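Local coordinates for protein hydrolase (Thermococcus thioreducens, PDB 6IAH) that acts as a magnesium-binding phosphatase of the haloacid dehalogenase superfamily with diverse substrates, possibly including phosphoglycolate, at residues Glu187-Glu192 / Gly215-Val220; Gly194-Asp199 / Glu204-Asn209. One frame throughout, in Å; residues are numbered along the deposited sequence.

Contacts 1 and 2 illustrate how helices are laid against one face of a parallel sheet while the ends of the strands hold the metal site. Their centres lie about 9 Å apart, and strands 194-198 and 218-221 are neighbours in the sheet, joined by probable hydrogen bonds such as D218 O to Y196 N at 2.9 Å. Contact 2 packs helix 201-213 on strand 194-198 and carries D199, a ligand of the magnesium ion. Contact 1 brings the end of helix 183-189 to the lead-in of strand 218-221, farther from the metal: the side chain of F217 is about 11 Å from that of the magnesium ligand D6.

Contact 1 (Glu187-Glu192 / Gly215-Val220)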
ATOM      1  N   GLU A 187     -19.413  -0.634  -4.650  1.00 38.36           N
ATOM      2  CA  GLU A 187     -19.324  -2.086  -4.747  1.00 38.07           C
ATOM      3  C   GLU A 187     -19.679  -2.809  -3.449  1.00 35.67           C
ATOM      4  O   GLU A 187     -20.383  -3.813  -3.465  1.00 34.98           O
ATOM      5  CB  GLU A 187     -17.894  -2.497  -5.172  1.00 42.12           C
ATOM      6  CG  GLU A 187     -17.724  -3.961  -5.573  1.00 50.43           C
ATOM      7  CD  GLU A 187     -18.747  -4.398  -6.623  1.00 56.54           C
ATOM      8  OE1 GLU A 187     -19.236  -3.499  -7.377  1.00 59.72           O
ATOM      9  OE2 GLU A 187     -19.100  -5.620  -6.643  1.00 61.33           O
ATOM     10  N   LEU A 188     -19.152  -2.315  -2.338  1.00 32.52           N
ATOM     11  CA  LEU A 188     -19.394  -2.889  -1.037  1.00 35.83           C
ATOM     12  C   LEU A 188     -20.748  -2.480  -0.466  1.00 32.93           C
ATOM     13  O   LEU A 188     -21.532  -3.333  -0.077  1.00 31.72           O
ATOM     14  CB  LEU A 188     -18.326  -2.458  -0.032  1.00 38.23           C
ATOM     15  CG  LEU A 188     -17.073  -3.269   0.180  1.00 42.39           C
ATOM     16  CD1 LEU A 188     -16.444  -2.770   1.466  1.00 44.06           C
ATOM     17  CD2 LEU A 188     -17.409  -4.756   0.225  1.00 43.47           C
ATOM     18  N   VAL A 189     -20.969  -1.167  -0.340  1.00 29.01           N
ATOM     19  CA  VAL A 189     -22.058  -0.658   0.487  1.00 29.17           C
ATOM     20  C   VAL A 189     -23.374  -0.481  -0.275  1.00 34.31           C
ATOM     21  O   VAL A 189     -24.406  -0.470   0.344  1.00 35.33           O
ATOM     22  CB  VAL A 189     -21.682   0.588   1.287  1.00 29.85           C
ATOM     23  CG1 VAL A 189     -20.399   0.338   2.094  1.00 30.97           C
ATOM     24  CG2 VAL A 189     -21.498   1.850   0.413  1.00 31.61           C
ATOM     25  N   ARG A 190     -23.335  -0.326  -1.596  1.00 35.92           N
ATOM     26  CA  ARG A 190     -24.542  -0.164  -2.411  1.00 38.82           C
ATOM     27  C   ARG A 190     -25.573   0.886  -1.856  1.00 36.16           C
ATOM     28  O   ARG A 190     -26.745   0.628  -1.762  1.00 38.42           O
ATOM     29  CB  ARG A 190     -25.177  -1.534  -2.577  1.00 40.10           C
ATOM     30  CG  ARG A 190     -24.265  -2.590  -3.180  1.00 46.52           C
ATOM     31  CD  ARG A 190     -23.976  -2.329  -4.654  1.00 53.64           C
ATOM     32  NE  ARG A 190     -22.953  -3.230  -5.213  1.00 64.40           N
ATOM     33  CZ  ARG A 190     -23.174  -4.353  -5.909  1.00 71.38           C
ATOM     34  NH1 ARG A 190     -24.407  -4.795  -6.148  1.00 70.25           N
ATOM     35  NH2 ARG A 190     -22.140  -5.058  -6.368  1.00 76.37           N
ATOM     36  N   GLY A 191     -25.070   2.033  -1.428  1.00 38.35           N
ATOM     37  CA  GLY A 191     -25.888   3.124  -0.913  1.00 38.71           C
ATOM     38  C   GLY A 191     -26.316   3.059   0.546  1.00 38.22           C
ATOM     39  O   GLY A 191     -27.029   3.922   0.995  1.00 38.08           O
ATOM     40  N   GLU A 192     -25.911   2.038   1.279  1.00 34.42           N
ATOM     41  CA  GLU A 192     -26.243   1.923   2.667  1.00 32.44           C
ATOM     42  C   GLU A 192     -25.234   2.808   3.403  1.00 31.02           C
ATOM     43  O   GLU A 192     -24.099   3.022   2.920  1.00 29.97           O
ATOM     44  CB  GLU A 192     -26.122   0.498   3.195  1.00 36.34           C
ATOM     45  CG  GLU A 192     -26.963  -0.545   2.472  1.00 46.06           C
ATOM     46  CD  GLU A 192     -26.510  -1.963   2.768  1.00 53.99           C
ATOM     47  OE1 GLU A 192     -25.736  -2.203   3.725  1.00 60.66           O
ATOM     48  OE2 GLU A 192     -26.917  -2.868   2.024  1.00 79.04           O
ATOM     49  N   GLY A 215     -23.702   9.614  -2.801  1.00 34.78           N
ATOM     50  CA  GLY A 215     -24.418  10.020  -1.628  1.00 37.26           C
ATOM     51  C   GLY A 215     -23.577  10.060  -0.369  1.00 33.36           C
ATOM     52  O   GLY A 215     -22.362   9.863  -0.422  1.00 30.79           O
ATOM     53  N   ASP A 216     -24.245  10.240   0.766  0.50 32.61           N
ATOM     54  CA  ASP A 216     -23.542  10.543   1.972  0.50 31.37           C
ATOM     55  C   ASP A 216     -22.798   9.338   2.532  0.50 27.63           C
ATOM     56  O   ASP A 216     -23.231   8.195   2.408  0.50 28.25           O
ATOM     57  CB  ASP A 216     -24.471  11.067   3.037  0.50 35.83           C
ATOM     58  CG  ASP A 216     -23.711  11.754   4.088  0.50 37.14           C
ATOM     59  OD1 ASP A 216     -22.567  12.153   3.722  0.50 37.96           O
ATOM     60  OD2 ASP A 216     -24.210  11.840   5.231  0.50 38.99           O
ATOM     61  N   PHE A 217     -21.656   9.622   3.146  1.00 25.41           N
ATOM     62  CA  PHE A 217     -20.848   8.576   3.770  1.00 26.87           C
ATOM     63  C   PHE A 217     -19.814   9.335   4.571  1.00 24.98           C
ATOM     64  O   PHE A 217     -19.366  10.373   4.141  1.00 26.59           O
ATOM     65  CB  PHE A 217     -20.163   7.732   2.700  1.00 26.53           C
ATOM     66  CG  PHE A 217     -19.932   6.334   3.106  1.00 26.74           C
ATOM     67  CD1 PHE A 217     -20.951   5.403   3.033  1.00 28.10           C
ATOM     68  CD2 PHE A 217     -18.699   5.940   3.598  1.00 24.48           C
ATOM     69  CE1 PHE A 217     -20.737   4.090   3.445  1.00 29.41           C
ATOM     70  CE2 PHE A 217     -18.485   4.651   4.000  1.00 24.15           C
ATOM     71  CZ  PHE A 217     -19.485   3.715   3.919  1.00 27.64           C
ATOM     72  N   ASP A 218     -19.485   8.842   5.724  1.00 24.67           N
ATOM     73  CA  ASP A 218     -18.525   9.497   6.609  1.00 26.85           C
ATOM     74  C   ASP A 218     -17.122   9.039   6.356  1.00 26.22           C
ATOM     75  O   ASP A 218     -16.876   7.919   5.876  1.00 23.86           O
ATOM     76  CB  ASP A 218     -18.872   9.252   8.074  1.00 29.63           C
ATOM     77  CG  ASP A 218     -20.215   9.922   8.500  1.00 40.56           C
ATOM     78  OD1 ASP A 218     -20.655  10.963   7.941  1.00 44.37           O
ATOM     79  OD2 ASP A 218     -20.832   9.377   9.438  1.00 49.97           O
ATOM     80  N   PHE A 219     -16.170   9.892   6.752  1.00 24.90           N
ATOM     81  CA  PHE A 219     -14.803   9.568   6.612  1.00 26.44           C
ATOM     82  C   PHE A 219     -14.111   9.933   7.905  1.00 27.92           C
ATOM     83  O   PHE A 219     -14.387  10.999   8.452  1.00 27.48           O
ATOM     84  CB  PHE A 219     -14.144  10.356   5.452  1.00 26.61           C
ATOM     85  CG  PHE A 219     -12.635  10.238   5.441  1.00 27.21           C
ATOM     86  CD1 PHE A 219     -12.015   8.998   5.113  1.00 26.89           C
ATOM     87  CD2 PHE A 219     -11.810  11.318   5.841  1.00 27.52           C
ATOM     88  CE1 PHE A 219     -10.642   8.870   5.136  1.00 25.81           C
ATOM     89  CE2 PHE A 219     -10.434  11.176   5.861  1.00 27.09           C
ATOM     90  CZ  PHE A 219      -9.837   9.955   5.494  1.00 27.11           C
ATOM     91  N   VAL A 220     -13.241   9.041   8.393  1.00 26.84           N
ATOM     92  CA  VAL A 220     -12.407   9.294   9.580  1.00 27.68           C
ATOM     93  C   VAL A 220     -10.954   9.033   9.245  1.00 29.51           C
ATOM     94  O   VAL A 220     -10.595   7.953   8.702  1.00 28.13           O
ATOM     95  CB  VAL A 220     -12.917   8.412  10.755  1.00 29.43           C
ATOM     96  CG1 VAL A 220     -11.963   8.384  11.942  1.00 33.15           C
ATOM     97  CG2 VAL A 220     -14.288   8.900  11.197  1.00 31.89           C
TER
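The end of helix 183-189, turning through a type I' beta turn from V189 to E192, faces the residues that lead into strand 218-221, and the backbones stay well apart, E192 CA to F217 CA measuring 8.6 Å. The wide spacing is bridged by two side chains approaching from opposite directions, V189 from the helix and F217 from the other segment. Both valine methyls reach the far end of the phenyl ring: CG2 of V189 stands 3.8 Å from F217 CE1, and V189 CG1 lies 3.9 Å from F217 CZ. With CG roughly anti to the backbone N (chi1 -150°), the ring of F217 points across the gap. At the ring edge, in its plane, the carbonyl oxygen E192 O sits 3.6 Å from F217 CE1, a polar atom set against the slightly positive rim of the ring. The turn that delivers this carbonyl is closed by the backbone bond from E192 N to V189 O, 3.1 Å long. In this HAD-type Rossmann-like fold the contact joins the end of helix 183-189, which precedes strand 194-198, to the start of the neighbouring strand 218-221, which follows helix 201-213. Y210 of helix 201-213 meets the ring of F217 edge-to-face and also touches V189, while W2 and V4 of strand 2-5 pack on V189. An alanine in place of F217 would remove the ring, and the two V189 methyls and Y210 would probably be left without their shared apolar partner. R190, just past the helix, reaches back to E187 in a salt bridge, R190 NH2 lying 3.1 Å from E187 OE2. E192 OE1, for its part, accepts a hydrogen bond from W2 NE1.

Contact 2 (Gly194-Asp199 / Glu204-Asn209); sequences GVYIGD and ELFVEN. With MG (magnesium ion), chain B.
Y196 and F206 meet as a T-shaped pair, the tyrosine offering a face and the phenylalanine an edge. Their planes stand at 86° with the ring centroids 5.1 Å apart, and F206 CE2 is the atom poised over the middle of the tyrosine ring, 3.8 Å from Y196 CE1. F206 CD2, next to it on the same edge, approaches the other flank of that ring, 3.9 Å from Y196 CE2. Each ring has CG anti to its own backbone N (Y196 chi1 -169°, F206 chi1 172°), which carries it off the strand or helix and into the space between them. V207, one residue along the helix, adds a single methyl nearer the strand backbone: V207 CG2 rests 3.7 Å from Y196 CB, near the root of the tyrosine and oblique to its ring. F206 and V207 thus engage the ring and the base of one strand residue, packing the helix of a beta-alpha-beta crossover, strand 194-198, helix 201-213 and strand 218-221, onto its first strand. The buried ring of Y196 keeps a satisfied polar end, since OH is hydrogen-bonded to V149 O and K179 NZ. Just past the strand end, D199 OD1 binds the magnesium ion at 2.0 Å, while D199 OD2 accepts a 2.6 Å hydrogen bond from water 1, itself a ligand of the ion. D6 OD2, the backbone O of D8 and three waters complete six-fold coordination, and D203 OD2 accepts a hydrogen bond from D199 N. The metal site sits at the carboxyl ends of the strands, as in HAD phosphatases generally. Between the segments the contact is wholly apolar and aromatic, so the seating of helix on strand depends on the shape and orientation of the rings, while Y196 OH and the D199 carboxylate find their partners outside the helix segment.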
ATOM      1  N   GLY A 194     -22.694   4.483   6.251  1.00 28.19           N
ATOM      2  CA  GLY A 194     -21.503   3.991   6.913  1.00 27.96           C
ATOM      3  C   GLY A 194     -20.414   5.004   6.992  1.00 27.06           C
ATOM      4  O   GLY A 194     -20.602   6.208   6.696  1.00 24.52           O
ATOM      5  N   VAL A 195     -19.249   4.484   7.384  1.00 26.28           N
ATOM      6  CA  VAL A 195     -18.043   5.264   7.502  1.00 26.82           C
ATOM      7  C   VAL A 195     -16.840   4.493   6.900  1.00 25.43           C
ATOM      8  O   VAL A 195     -16.788   3.253   6.999  1.00 24.71           O
ATOM      9  CB  VAL A 195     -17.780   5.635   8.974  1.00 27.44           C
ATOM     10  CG1 VAL A 195     -17.678   4.416   9.883  1.00 28.30           C
ATOM     11  CG2 VAL A 195     -16.550   6.552   9.129  1.00 27.06           C
ATOM     12  N   TYR A 196     -15.897   5.249   6.302  1.00 23.04           N
ATOM     13  CA  TYR A 196     -14.639   4.720   5.827  1.00 21.55           C
ATOM     14  C   TYR A 196     -13.566   5.258   6.731  1.00 22.62           C
ATOM     15  O   TYR A 196     -13.524   6.447   6.946  1.00 25.30           O
ATOM     16  CB  TYR A 196     -14.337   5.132   4.385  1.00 24.58           C
ATOM     17  CG  TYR A 196     -13.169   4.382   3.784  1.00 25.08           C
ATOM     18  CD1 TYR A 196     -13.288   3.043   3.393  1.00 25.91           C
ATOM     19  CD2 TYR A 196     -11.911   4.982   3.638  1.00 26.15           C
ATOM     20  CE1 TYR A 196     -12.191   2.350   2.873  1.00 25.17           C
ATOM     21  CE2 TYR A 196     -10.819   4.304   3.095  1.00 23.67           C
ATOM     22  CZ  TYR A 196     -10.946   2.988   2.732  1.00 25.74           C
ATOM     23  OH  TYR A 196      -9.845   2.304   2.232  1.00 23.46           O
ATOM     24  N   ILE A 197     -12.678   4.377   7.184  1.00 21.99           N
ATOM     25  CA  ILE A 197     -11.494   4.745   8.040  1.00 22.27           C
ATOM     26  C   ILE A 197     -10.224   4.651   7.211  1.00 22.90           C
ATOM     27  O   ILE A 197      -9.875   3.545   6.782  1.00 23.25           O
ATOM     28  CB  ILE A 197     -11.367   3.786   9.235  1.00 25.30           C
ATOM     29  CG1 ILE A 197     -12.715   3.459   9.896  1.00 27.39           C
ATOM     30  CG2 ILE A 197     -10.313   4.310  10.227  1.00 25.47           C
ATOM     31  CD1 ILE A 197     -13.557   4.646  10.249  1.00 31.24           C
ATOM     32  N   GLY A 198      -9.556   5.813   6.973  1.00 22.17           N
ATOM     33  CA  GLY A 198      -8.361   5.920   6.150  1.00 22.57           C
ATOM     34  C   GLY A 198      -7.244   6.559   6.991  1.00 21.94           C
ATOM     35  O   GLY A 198      -7.494   6.980   8.098  1.00 23.50           O
ATOM     36  N   ASP A 199      -6.048   6.523   6.442  1.00 24.05           N
ATOM     37  CA  ASP A 199      -4.858   7.231   7.010  1.00 26.04           C
ATOM     38  C   ASP A 199      -4.308   8.328   6.060  1.00 28.47           C
ATOM     39  O   ASP A 199      -3.468   9.057   6.454  1.00 27.36           O
ATOM     40  CB  ASP A 199      -3.796   6.210   7.379  1.00 27.73           C
ATOM     41  CG  ASP A 199      -3.181   5.508   6.179  1.00 28.28           C
ATOM     42  OD1 ASP A 199      -3.891   4.894   5.322  1.00 24.39           O
ATOM     43  OD2 ASP A 199      -1.940   5.529   6.081  1.00 26.90           O
ATOM     44  N   GLU A 204      -9.367  10.271   1.872  1.00 25.77           N
ATOM     45  CA  GLU A 204     -10.320  11.373   2.037  1.00 27.80           C
ATOM     46  C   GLU A 204     -10.983  11.747   0.730  1.00 26.79           C
ATOM     47  O   GLU A 204     -12.228  11.839   0.633  1.00 27.02           O
ATOM     48  CB  GLU A 204      -9.629  12.593   2.643  1.00 26.81           C
ATOM     49  CG  GLU A 204     -10.625  13.638   3.102  1.00 30.25           C
ATOM     50  CD  GLU A 204     -10.101  14.484   4.243  1.00 34.31           C
ATOM     51  OE1 GLU A 204      -8.933  14.821   4.132  1.00 35.71           O
ATOM     52  OE2 GLU A 204     -10.841  14.774   5.243  1.00 36.37           O
ATOM     53  N   LEU A 205     -10.158  11.820  -0.318  1.00 27.08           N
ATOM     54  CA  LEU A 205     -10.633  12.087  -1.671  1.00 25.39           C
ATOM     55  C   LEU A 205     -11.575  11.029  -2.182  1.00 30.04           C
ATOM     56  O   LEU A 205     -12.640  11.329  -2.846  1.00 25.85           O
ATOM     57  CB  LEU A 205      -9.417  12.222  -2.601  1.00 26.31           C
ATOM     58  CG  LEU A 205      -9.630  12.348  -4.092  1.00 29.01           C
ATOM     59  CD1 LEU A 205     -10.633  13.438  -4.539  1.00 29.68           C
ATOM     60  CD2 LEU A 205      -8.278  12.568  -4.753  1.00 34.40           C
ATOM     61  N   PHE A 206     -11.198   9.762  -1.925  1.00 24.18           N
ATOM     62  CA  PHE A 206     -12.063   8.625  -2.235  1.00 22.86           C
ATOM     63  C   PHE A 206     -13.513   8.875  -1.777  1.00 24.32           C
ATOM     64  O   PHE A 206     -14.533   8.639  -2.517  1.00 23.42           O
ATOM     65  CB  PHE A 206     -11.416   7.376  -1.566  1.00 22.43           C
ATOM     66  CG  PHE A 206     -12.212   6.106  -1.590  1.00 24.40           C
ATOM     67  CD1 PHE A 206     -12.839   5.650  -2.754  1.00 24.79           C
ATOM     68  CD2 PHE A 206     -12.221   5.277  -0.456  1.00 24.94           C
ATOM     69  CE1 PHE A 206     -13.479   4.428  -2.783  1.00 26.57           C
ATOM     70  CE2 PHE A 206     -12.862   4.036  -0.503  1.00 26.03           C
ATOM     71  CZ  PHE A 206     -13.519   3.642  -1.654  1.00 25.89           C
ATOM     72  N   VAL A 207     -13.631   9.206  -0.504  1.00 25.65           N
ATOM     73  CA  VAL A 207     -14.959   9.415   0.109  1.00 27.63           C
ATOM     74  C   VAL A 207     -15.597  10.746  -0.401  1.00 29.04           C
ATOM     75  O   VAL A 207     -16.788  10.758  -0.748  1.00 27.98           O
ATOM     76  CB  VAL A 207     -14.907   9.366   1.650  1.00 26.84           C
ATOM     77  CG1 VAL A 207     -16.249   9.641   2.247  1.00 26.26           C
ATOM     78  CG2 VAL A 207     -14.406   8.004   2.128  1.00 28.99           C
ATOM     79  N   GLU A 208     -14.810  11.815  -0.524  1.00 27.57           N
ATOM     80  CA  GLU A 208     -15.313  13.033  -1.270  1.00 27.51           C
ATOM     81  C   GLU A 208     -15.908  12.644  -2.629  1.00 29.88           C
ATOM     82  O   GLU A 208     -17.013  13.092  -2.985  1.00 27.45           O
ATOM     83  CB  GLU A 208     -14.209  14.050  -1.446  1.00 26.01           C
ATOM     84  CG  GLU A 208     -13.862  14.797  -0.172  1.00 28.53           C
ATOM     85  CD  GLU A 208     -12.460  15.452  -0.145  1.00 31.38           C
ATOM     86  OE1 GLU A 208     -11.730  15.509  -1.140  1.00 34.10           O
ATOM     87  OE2 GLU A 208     -12.066  15.931   0.914  1.00 34.04           O
ATOM     88  N   ASN A 209     -15.217  11.769  -3.376  1.00 25.46           N
ATOM     89  CA  ASN A 209     -15.772  11.313  -4.662  1.00 26.03           C
ATOM     90  C   ASN A 209     -17.059  10.538  -4.530  1.00 27.78           C
ATOM     91  O   ASN A 209     -17.945  10.568  -5.415  1.00 27.43           O
ATOM     92  CB  ASN A 209     -14.762  10.445  -5.442  1.00 26.72           C
ATOM     93  CG  ASN A 209     -13.575  11.243  -5.964  1.00 27.37           C
ATOM     94  OD1 ASN A 209     -13.657  12.458  -6.196  1.00 24.38           O
ATOM     95  ND2 ASN A 209     -12.449  10.566  -6.118  1.00 25.73           N
TER
HETATM   96 MG    MG B 301      -3.478   3.473   3.925  1.00 28.94          MG
HETATM   97  O   HOH W   1      -1.586   4.098   3.906  1.00 26.91           O
HETATM   98  O   HOH W   2      -3.130   2.225   2.403  1.00 26.55           O
HETATM   99  O   HOH W   3      -4.307   4.925   2.640  1.00 25.13           O